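Uncharacterized protein (Legionella pneumophila subsp. pneumophila str. Philadelphia 1, PDB 4RD8) is of unknown function, a largely helical bacterial protein from Legionella pneumophila that belongs to the uncharacterised DUF5636 family. Local coordinates at residues Thr77-Ile82 with Thr130-Trp135; Thr84-Arg89 with Leu137-Arg142; Asp185-Gly188 with Ser194-Trp197. The protein carries 3 engineered substitutions. One frame throughout, in Å; residues are numbered along the deposited sequence.

Interaction 1: Thr77-Ile82 with Thr130-Trp135; sequences TLIQEI and THAIQW
I79 and A132 mark the closest approach of two helical turns that run in roughly the same sense, one in helix 69-85 and the other in helix 130-144, with 7.1 Å between I79 CA and A132 CA. So short a backbone spacing suits a small residue on one side, and A132 supplies it: its CB points at the facing helix and meets I79 CG2 at 3.8 Å. The branched isoleucine works with both arms. A chi1 of -73° sets CG1 beside the backbone N and CG2 anti to it, so that CG2 rests on the alanine methyl, while the other arm, extended at chi2, carries CD1 onward to I133 CG1 at 4.0 Å. There the two isoleucine side chains pass each other obliquely, I133 offering the flank of its longer arm. Contact of this kind is purely apolar, as befits a buried seam between helices: the branched I79 offers it two carbons and A132 a small methyl.

The far flank of the second segment is polar. H131 ND1 donates to Q134 OE1 at 2.7 Å, nearly straight at 168°, with the acceptor lying close to the imidazole plane. That bond ties together two residues three positions apart, and it orients the Q134 amide so that NE2 can reach the carbonyl oxygens of S192 and I184. The imidazole ring also meets W180 edge-to-face. At the start of this helix the D118 carboxylate accepts from both T130 N and H131 N.

One turn further along, I82 continues the seam against C136 and I139 of helix 130-144. L78 packs on L51 and Q54, so helix 69-85 packs against both helix 41-61 and helix 130-144, on adjoining faces.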
loop_
_atom_site.group_PDB
_atom_site.type_symbol
_atom_site.label_atom_id
_atom_site.label_comp_id
_atom_site.label_asym_id
_atom_site.label_seq_id
_atom_site.Cartn_x
_atom_site.Cartn_y
_atom_site.Cartn_z
ATOM N N THR A 77 -9.261 2.668 -10.638
ATOM C CA THR A 77 -10.545 2.162 -10.176
ATOM C C THR A 77 -10.390 0.750 -9.617
ATOM O O THR A 77 -11.044 0.397 -8.641
ATOM C CB THR A 77 -11.632 2.223 -11.278
ATOM O OG1 THR A 77 -11.165 1.540 -12.445
ATOM C CG2 THR A 77 -11.941 3.670 -11.640
ATOM N N LEU A 78 -9.517 -0.053 -10.226
ATOM C CA LEU A 78 -9.204 -1.371 -9.675
ATOM C C LEU A 78 -8.574 -1.245 -8.291
ATOM O O LEU A 78 -8.965 -1.949 -7.354
ATOM C CB LEU A 78 -8.275 -2.161 -10.608
ATOM C CG LEU A 78 -7.678 -3.464 -10.061
ATOM C CD1 LEU A 78 -8.773 -4.455 -9.675
ATOM C CD2 LEU A 78 -6.723 -4.094 -11.087
ATOM N N ILE A 79 -7.597 -0.353 -8.162
ATOM C CA ILE A 79 -6.968 -0.110 -6.864
ATOM C C ILE A 79 -8.019 0.314 -5.822
ATOM O O ILE A 79 -8.044 -0.220 -4.702
ATOM C CB ILE A 79 -5.836 0.943 -6.979
ATOM C CG1 ILE A 79 -4.612 0.316 -7.683
ATOM C CG2 ILE A 79 -5.465 1.498 -5.606
ATOM C CD1 ILE A 79 -3.605 1.332 -8.226
ATOM N N GLN A 80 -8.901 1.244 -6.195
ATOM C CA GLN A 80 -9.945 1.697 -5.274
ATOM C C GLN A 80 -10.900 0.573 -4.856
ATOM O O GLN A 80 -11.328 0.519 -3.701
ATOM C CB GLN A 80 -10.757 2.865 -5.847
ATOM C CG GLN A 80 -11.763 3.413 -4.834
ATOM C CD GLN A 80 -11.087 3.880 -3.539
ATOM O OE1 GLN A 80 -10.366 4.878 -3.539
ATOM N NE2 GLN A 80 -11.303 3.151 -2.440
ATOM N N GLU A 81 -11.250 -0.310 -5.789
ATOM C CA GLU A 81 -12.151 -1.414 -5.457
ATOM C C GLU A 81 -11.530 -2.352 -4.419
ATOM O O GLU A 81 -12.199 -2.769 -3.469
ATOM C CB GLU A 81 -12.578 -2.175 -6.718
ATOM C CG GLU A 81 -13.442 -1.334 -7.653
ATOM C CD GLU A 81 -13.632 -1.958 -9.022
ATOM O OE1 GLU A 81 -13.305 -3.154 -9.205
ATOM O OE2 GLU A 81 -14.119 -1.241 -9.923
ATOM N N ILE A 82 -10.248 -2.669 -4.596
ATOM C CA ILE A 82 -9.540 -3.513 -3.640
ATOM C C ILE A 82 -9.505 -2.841 -2.273
ATOM O O ILE A 82 -9.754 -3.473 -1.250
ATOM C CB ILE A 82 -8.107 -3.817 -4.125
ATOM C CG1 ILE A 82 -8.179 -4.699 -5.377
ATOM C CG2 ILE A 82 -7.304 -4.509 -3.026
ATOM C CD1 ILE A 82 -6.866 -4.803 -6.142
ATOM N N THR A 130 2.127 4.325 -5.194
ATOM C CA THR A 130 2.856 3.159 -4.697
ATOM C C THR A 130 2.339 2.699 -3.333
ATOM O O THR A 130 2.235 1.504 -3.090
ATOM C CB THR A 130 4.383 3.385 -4.657
ATOM O OG1 THR A 130 4.839 3.762 -5.960
ATOM C CG2 THR A 130 5.099 2.101 -4.250
ATOM N N HIS A 131 2.010 3.626 -2.440
ATOM C CA HIS A 131 1.461 3.221 -1.146
ATOM C C HIS A 131 0.110 2.534 -1.333
ATOM O O HIS A 131 -0.190 1.544 -0.662
ATOM C CB HIS A 131 1.326 4.416 -0.194
ATOM C CG HIS A 131 2.630 4.946 0.306
ATOM N ND1 HIS A 131 3.669 4.127 0.715
ATOM C CD2 HIS A 131 3.064 6.219 0.489
ATOM C CE1 HIS A 131 4.682 4.877 1.119
ATOM N NE2 HIS A 131 4.343 6.143 0.986
ATOM N N ALA A 132 -0.706 3.050 -2.251
ATOM C CA ALA A 132 -1.975 2.401 -2.566
ATOM C C ALA A 132 -1.734 0.979 -3.045
ATOM O O ALA A 132 -2.454 0.055 -2.661
ATOM C CB ALA A 132 -2.741 3.200 -3.623
ATOM N N ILE A 133 -0.715 0.806 -3.884
ATOM C CA ILE A 133 -0.355 -0.522 -4.377
ATOM C C ILE A 133 0.148 -1.453 -3.262
ATOM O O ILE A 133 -0.222 -2.631 -3.236
ATOM C CB ILE A 133 0.644 -0.450 -5.555
ATOM C CG1 ILE A 133 -0.043 0.176 -6.771
ATOM C CG2 ILE A 133 1.147 -1.834 -5.916
ATOM C CD1 ILE A 133 0.890 0.466 -7.933
ATOM N N GLN A 134 0.972 -0.939 -2.346
ATOM C CA GLN A 134 1.401 -1.738 -1.190
ATOM C C GLN A 134 0.200 -2.307 -0.459
ATOM O O GLN A 134 0.154 -3.502 -0.158
ATOM C CB GLN A 134 2.244 -0.908 -0.214
ATOM C CG GLN A 134 3.673 -0.696 -0.678
ATOM C CD GLN A 134 4.343 0.447 0.061
ATOM O OE1 GLN A 134 3.705 1.465 0.350
ATOM N NE2 GLN A 134 5.622 0.285 0.376
ATOM N N TRP A 135 -0.773 -1.445 -0.188
ATOM C CA TRP A 135 -1.980 -1.889 0.488
ATOM C C TRP A 135 -2.780 -2.893 -0.331
ATOM O O TRP A 135 -3.269 -3.881 0.216
ATOM C CB TRP A 135 -2.803 -0.692 1.015
ATOM C CG TRP A 135 -2.138 -0.208 2.259
ATOM C CD1 TRP A 135 -1.257 0.827 2.376
ATOM C CD2 TRP A 135 -2.212 -0.830 3.553
ATOM N NE1 TRP A 135 -0.808 0.913 3.679
ATOM C CE2 TRP A 135 -1.370 -0.095 4.412
ATOM C CE3 TRP A 135 -2.914 -1.928 4.060
ATOM C CZ2 TRP A 135 -1.229 -0.419 5.769
ATOM C CZ3 TRP A 135 -2.768 -2.248 5.404
ATOM C CH2 TRP A 135 -1.926 -1.495 6.242
#

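Interaction 2: Thr84-Arg89 with Leu137-Arg142; sequences TEAGFR and LIILKR. Unlike the reference sequence in segment 137-142: R142 (reference Gln).
A86 CB and the I139 side chain form the heart of this contact: the methyl sits against I139 CD1 at 3.5 Å, tighter than usual for two carbons, and against I139 CG1 at 3.6 Å. A86 belongs to a Schellman motif that ends helix 69-85, and I139 reaches it from the middle of helix 130-144. The isoleucine places CG1 anti to its own carbonyl carbon (chi1 -62°), which sends the longer arm across to the helix end, where its CD1 also meets F88 CE1 at 4.1 Å. Isoleucine and phenylalanine cross obliquely there, neither lying flat on the other. A small residue suits position 86, since it lets the opposite helix come within 6.8 Å, measured from A86 CA to I139 CA.

What holds A86 and F88 in place is the capping geometry. G87 takes a positive phi of 95°, at which a beta carbon would crowd the carbonyl oxygen of A86; glycine, having none, suits the place. Two backbone bonds close the motif: F88 N to L83 O, and G87 N to T84 O at 2.9 Å. The turn then directs the phenyl ring of F88 back onto the L83 side chain, the apolar contact across the cap that classically accompanies a Schellman motif.

Farther out, the A86 backbone is hydrogen-bonded with C158, and the F88 ring meets that of Y162, the planes inclined to each other. After the cap the chain leaves in extended form; R89 pairs through its backbone with G113, and its NE donates to S112 O. Within the capped turn itself, A86 CB lies in the plane of the F88 ring, at its edge, 4.0 Å from F88 CD1.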
loop_
_atom_site.group_PDB
_atom_site.type_symbol
_atom_site.label_atom_id
_atom_site.label_comp_id
_atom_site.label_asym_id
_atom_site.label_seq_id
_atom_site.Cartn_x
_atom_site.Cartn_y
_atom_site.Cartn_z
ATOM N N THR A 84 -11.538 -0.457 -1.115
ATOM C CA THR A 84 -12.884 -0.389 -0.562
ATOM C C THR A 84 -13.299 -1.699 0.117
ATOM O O THR A 84 -13.882 -1.683 1.207
ATOM C CB THR A 84 -13.896 -0.012 -1.637
ATOM O OG1 THR A 84 -13.534 1.269 -2.168
ATOM C CG2 THR A 84 -15.297 0.061 -1.042
ATOM N N GLU A 85 -12.984 -2.822 -0.525
ATOM C CA GLU A 85 -13.250 -4.149 0.033
ATOM C C GLU A 85 -12.631 -4.329 1.412
ATOM O O GLU A 85 -13.155 -5.089 2.234
ATOM C CB GLU A 85 -12.695 -5.243 -0.884
ATOM C CG GLU A 85 -13.562 -5.611 -2.052
ATOM C CD GLU A 85 -13.061 -6.864 -2.746
ATOM O OE1 GLU A 85 -12.485 -7.744 -2.055
ATOM O OE2 GLU A 85 -13.239 -6.964 -3.977
ATOM N N ALA A 86 -11.510 -3.643 1.641
ATOM C CA ALA A 86 -10.772 -3.738 2.897
ATOM C C ALA A 86 -11.191 -2.686 3.921
ATOM O O ALA A 86 -10.564 -2.560 4.980
ATOM C CB ALA A 86 -9.268 -3.647 2.651
ATOM N N GLY A 87 -12.227 -1.910 3.606
ATOM C CA GLY A 87 -12.733 -0.937 4.561
ATOM C C GLY A 87 -12.190 0.470 4.423
ATOM O O GLY A 87 -12.485 1.335 5.247
ATOM N N PHE A 88 -11.402 0.724 3.384
ATOM C CA PHE A 88 -10.941 2.086 3.137
ATOM C C PHE A 88 -12.097 2.968 2.652
ATOM O O PHE A 88 -13.105 2.473 2.135
ATOM C CB PHE A 88 -9.814 2.106 2.100
ATOM C CG PHE A 88 -8.505 1.567 2.612
ATOM C CD1 PHE A 88 -8.322 0.201 2.795
ATOM C CD2 PHE A 88 -7.461 2.424 2.909
ATOM C CE1 PHE A 88 -7.110 -0.291 3.268
ATOM C CE2 PHE A 88 -6.249 1.943 3.379
ATOM C CZ PHE A 88 -6.077 0.570 3.554
ATOM N N ARG A 89 -11.950 4.282 2.820
ATOM C CA ARG A 89 -12.916 5.206 2.239
ATOM C C ARG A 89 -12.903 5.030 0.731
ATOM O O ARG A 89 -11.847 4.764 0.146
ATOM C CB ARG A 89 -12.543 6.649 2.565
ATOM C CG ARG A 89 -12.438 6.933 4.049
ATOM C CD ARG A 89 -13.760 7.400 4.646
ATOM N NE ARG A 89 -13.583 7.703 6.068
ATOM C CZ ARG A 89 -14.427 8.411 6.808
ATOM N NH1 ARG A 89 -15.530 8.936 6.279
ATOM N NH2 ARG A 89 -14.151 8.601 8.094
ATOM N N LEU A 137 -1.511 -5.048 -2.331
ATOM C CA LEU A 137 -0.780 -6.318 -2.250
ATOM C C LEU A 137 -1.090 -7.036 -0.926
ATOM O O LEU A 137 -1.325 -8.249 -0.901
ATOM C CB LEU A 137 0.731 -6.091 -2.409
ATOM C CG LEU A 137 1.161 -5.513 -3.767
ATOM C CD1 LEU A 137 2.650 -5.180 -3.748
ATOM C CD2 LEU A 137 0.851 -6.489 -4.913
ATOM N N ILE A 138 -1.081 -6.276 0.161
ATOM C CA ILE A 138 -1.458 -6.777 1.482
ATOM C C ILE A 138 -2.876 -7.350 1.487
ATOM O O ILE A 138 -3.102 -8.457 1.990
ATOM C CB ILE A 138 -1.343 -5.661 2.524
ATOM C CG1 ILE A 138 0.127 -5.399 2.818
ATOM C CG2 ILE A 138 -2.063 -6.027 3.825
ATOM C CD1 ILE A 138 0.364 -3.996 3.334
ATOM N N ILE A 139 -3.821 -6.608 0.918
ATOM C CA ILE A 139 -5.213 -7.057 0.854
ATOM C C ILE A 139 -5.369 -8.304 -0.009
ATOM O O ILE A 139 -6.021 -9.252 0.400
ATOM C CB ILE A 139 -6.145 -5.939 0.346
ATOM C CG1 ILE A 139 -6.103 -4.764 1.321
ATOM C CG2 ILE A 139 -7.578 -6.455 0.154
ATOM C CD1 ILE A 139 -6.435 -3.406 0.673
ATOM N N LEU A 140 -4.779 -8.305 -1.205
ATOM C CA LEU A 140 -4.806 -9.495 -2.059
ATOM C C LEU A 140 -4.160 -10.709 -1.390
ATOM O O LEU A 140 -4.643 -11.828 -1.541
ATOM C CB LEU A 140 -4.137 -9.218 -3.411
ATOM C CG LEU A 140 -4.854 -8.207 -4.317
ATOM C CD1 LEU A 140 -3.963 -7.848 -5.506
ATOM C CD2 LEU A 140 -6.174 -8.766 -4.820
ATOM N N LYS A 141 -3.074 -10.497 -0.651
ATOM C CA LYS A 141 -2.448 -11.612 0.060
ATOM C C LYS A 141 -3.436 -12.213 1.062
ATOM O O LYS A 141 -3.615 -13.429 1.105
ATOM C CB LYS A 141 -1.168 -11.157 0.772
ATOM C CG LYS A 141 -0.458 -12.252 1.567
ATOM C CD LYS A 141 -0.048 -13.420 0.704
ATOM C CE LYS A 141 0.839 -14.379 1.494
ATOM N NZ LYS A 141 1.345 -15.486 0.648
ATOM N N ARG A 142 -4.098 -11.359 1.840
ATOM C CA ARG A 142 -5.050 -11.848 2.849
ATOM C C ARG A 142 -6.234 -12.579 2.212
ATOM O O ARG A 142 -6.718 -13.583 2.752
ATOM C CB ARG A 142 -5.516 -10.698 3.758
ATOM C CG ARG A 142 -6.419 -11.142 4.914
ATOM C CD ARG A 142 -7.870 -11.132 4.487
ATOM N NE ARG A 142 -8.769 -11.808 5.424
ATOM C CZ ARG A 142 -9.308 -13.007 5.234
ATOM N NH1 ARG A 142 -9.026 -13.719 4.145
ATOM N NH2 ARG A 142 -10.132 -13.504 6.149
#

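Interaction 3: Asp185-Gly188 with Ser194-Trp197; sequences DKLG and SPEW
D185, K186 and L187 pack against S194, P195 and E196 in a partly buried contact between the loop that follows helix 179-184 and the first turn of helix 195-204. D185 OD1 lies 3.3 Å from P195 CG, the two side chains crossing at about a right angle. The carboxylate is fixed by partners beyond the contact: OD1 forms a salt bridge with R122, and OD2 accepts from W180 NE1. K186 contributes its backbone, its O resting on S194 CB at 3.5 Å, while its amine reaches the F177 ring in a cation-pi contact. K186 is also the centre of an inverse gamma turn, closed by a weak bond from L187 N to D185 O, and this kink swings the chain past the start of the helix.

That helix begins with a classical N-cap. S194 OG lies anti to the backbone N (chi1 165°) and accepts from W197 N at 3.2 Å, with an angle of 160° at the hydrogen. P195 fits the first helical position, where a missing N-H costs no helical hydrogen bond. A water 2.6 Å from S194 OG accepts from G188 N and so bridges cap and loop.

On the more exposed side, L187 CD2 touches the aliphatic stem of E196, 3.5 Å from its CG. The glutamate chain bends at chi2, and its OE1 is hydrogen-bonded with S124 OG, while the stem, through CG, meets the leucine methyl.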
loop_
_atom_site.group_PDB
_atom_site.type_symbol
_atom_site.label_atom_id
_atom_site.label_comp_id
_atom_site.label_asym_id
_atom_site.label_seq_id
_atom_site.Cartn_x
_atom_site.Cartn_y
_atom_site.Cartn_z
ATOM N N ASP A 185 7.202 2.661 4.354
ATOM C CA ASP A 185 7.943 3.850 3.927
ATOM C C ASP A 185 9.405 3.775 4.391
ATOM O O ASP A 185 10.004 4.787 4.763
ATOM C CB ASP A 185 7.259 5.123 4.452
ATOM C CG ASP A 185 7.163 6.220 3.410
ATOM O OD1 ASP A 185 7.611 6.012 2.268
ATOM O OD2 ASP A 185 6.619 7.301 3.732
ATOM N N LYS A 186 9.964 2.564 4.349
ATOM C CA LYS A 186 11.315 2.306 4.872
ATOM C C LYS A 186 12.361 2.475 3.780
ATOM O O LYS A 186 12.909 1.498 3.263
ATOM C CB LYS A 186 11.414 0.896 5.475
ATOM C CG LYS A 186 12.544 0.712 6.490
ATOM C CD LYS A 186 12.347 1.638 7.702
ATOM C CE LYS A 186 13.422 1.427 8.769
ATOM N NZ LYS A 186 14.758 1.956 8.375
ATOM N N LEU A 187 12.639 3.729 3.439
ATOM C CA LEU A 187 13.587 4.050 2.385
ATOM C C LEU A 187 14.944 3.428 2.673
ATOM O O LEU A 187 15.407 3.434 3.818
ATOM C CB LEU A 187 13.737 5.562 2.249
ATOM C CG LEU A 187 12.481 6.285 1.780
ATOM C CD1 LEU A 187 12.788 7.753 1.501
ATOM C CD2 LEU A 187 11.951 5.614 0.537
ATOM N N GLY A 188 15.564 2.879 1.636
ATOM C CA GLY A 188 16.864 2.258 1.774
ATOM C C GLY A 188 16.819 0.742 1.755
ATOM O O GLY A 188 17.832 0.102 1.475
ATOM N N SER A 194 10.050 -0.450 0.972
ATOM C CA SER A 194 10.417 0.836 0.389
ATOM C C SER A 194 9.589 1.088 -0.859
ATOM O O SER A 194 9.631 0.296 -1.803
ATOM C CB SER A 194 11.890 0.848 -0.002
ATOM O OG SER A 194 12.172 1.950 -0.861
ATOM N N PRO A 195 8.830 2.194 -0.878
ATOM C CA PRO A 195 8.059 2.474 -2.093
ATOM C C PRO A 195 8.948 2.776 -3.297
ATOM O O PRO A 195 8.533 2.502 -4.423
ATOM C CB PRO A 195 7.228 3.709 -1.707
ATOM C CG PRO A 195 8.038 4.375 -0.606
ATOM C CD PRO A 195 8.628 3.217 0.166
ATOM N N GLU A 196 10.141 3.331 -3.078
ATOM C CA GLU A 196 11.052 3.579 -4.189
ATOM C C GLU A 196 11.479 2.252 -4.791
ATOM O O GLU A 196 11.579 2.108 -6.013
ATOM C CB GLU A 196 12.294 4.356 -3.741
ATOM C CG GLU A 196 11.998 5.636 -2.983
ATOM C CD GLU A 196 10.952 6.491 -3.665
ATOM O OE1 GLU A 196 11.284 7.139 -4.674
ATOM O OE2 GLU A 196 9.793 6.509 -3.197
ATOM N N TRP A 197 11.749 1.284 -3.931
ATOM C CA TRP A 197 12.186 -0.014 -4.423
ATOM C C TRP A 197 11.043 -0.710 -5.153
ATOM O O TRP A 197 11.249 -1.280 -6.222
ATOM C CB TRP A 197 12.726 -0.891 -3.288
ATOM C CG TRP A 197 13.303 -2.194 -3.790
ATOM C CD1 TRP A 197 14.610 -2.455 -4.092
ATOM C CD2 TRP A 197 12.576 -3.402 -4.071
ATOM N NE1 TRP A 197 14.739 -3.754 -4.536
ATOM C CE2 TRP A 197 13.508 -4.353 -4.525
ATOM C CE3 TRP A 197 11.227 -3.765 -3.973
ATOM C CZ2 TRP A 197 13.132 -5.652 -4.887
ATOM C CZ3 TRP A 197 10.857 -5.054 -4.326
ATOM C CH2 TRP A 197 11.808 -5.981 -4.779
HETATM O O HOH W 1 14.616 2.717 -0.825
#

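In the fold
Interactions 1 and 2 are successive parts of one buried seam between helix 69-85 and helix 130-144, their centres about 8 Å apart; I82 CG2 of the first meets I139 CG2 of the second at 3.7 Å. Both are apolar, but interaction 1 joins helical turns on both sides, whereas interaction 2 uses the turn that ends one of the helices. Interaction 3 is nearer the surface, and there a loop meets a helix start through mixed polar and apolar contacts and a bridging water. It still touches interaction 1, with H131 CE1 3.3 Å from D185 OD1, but stands on the opposite side of the chain's centre from interaction 2.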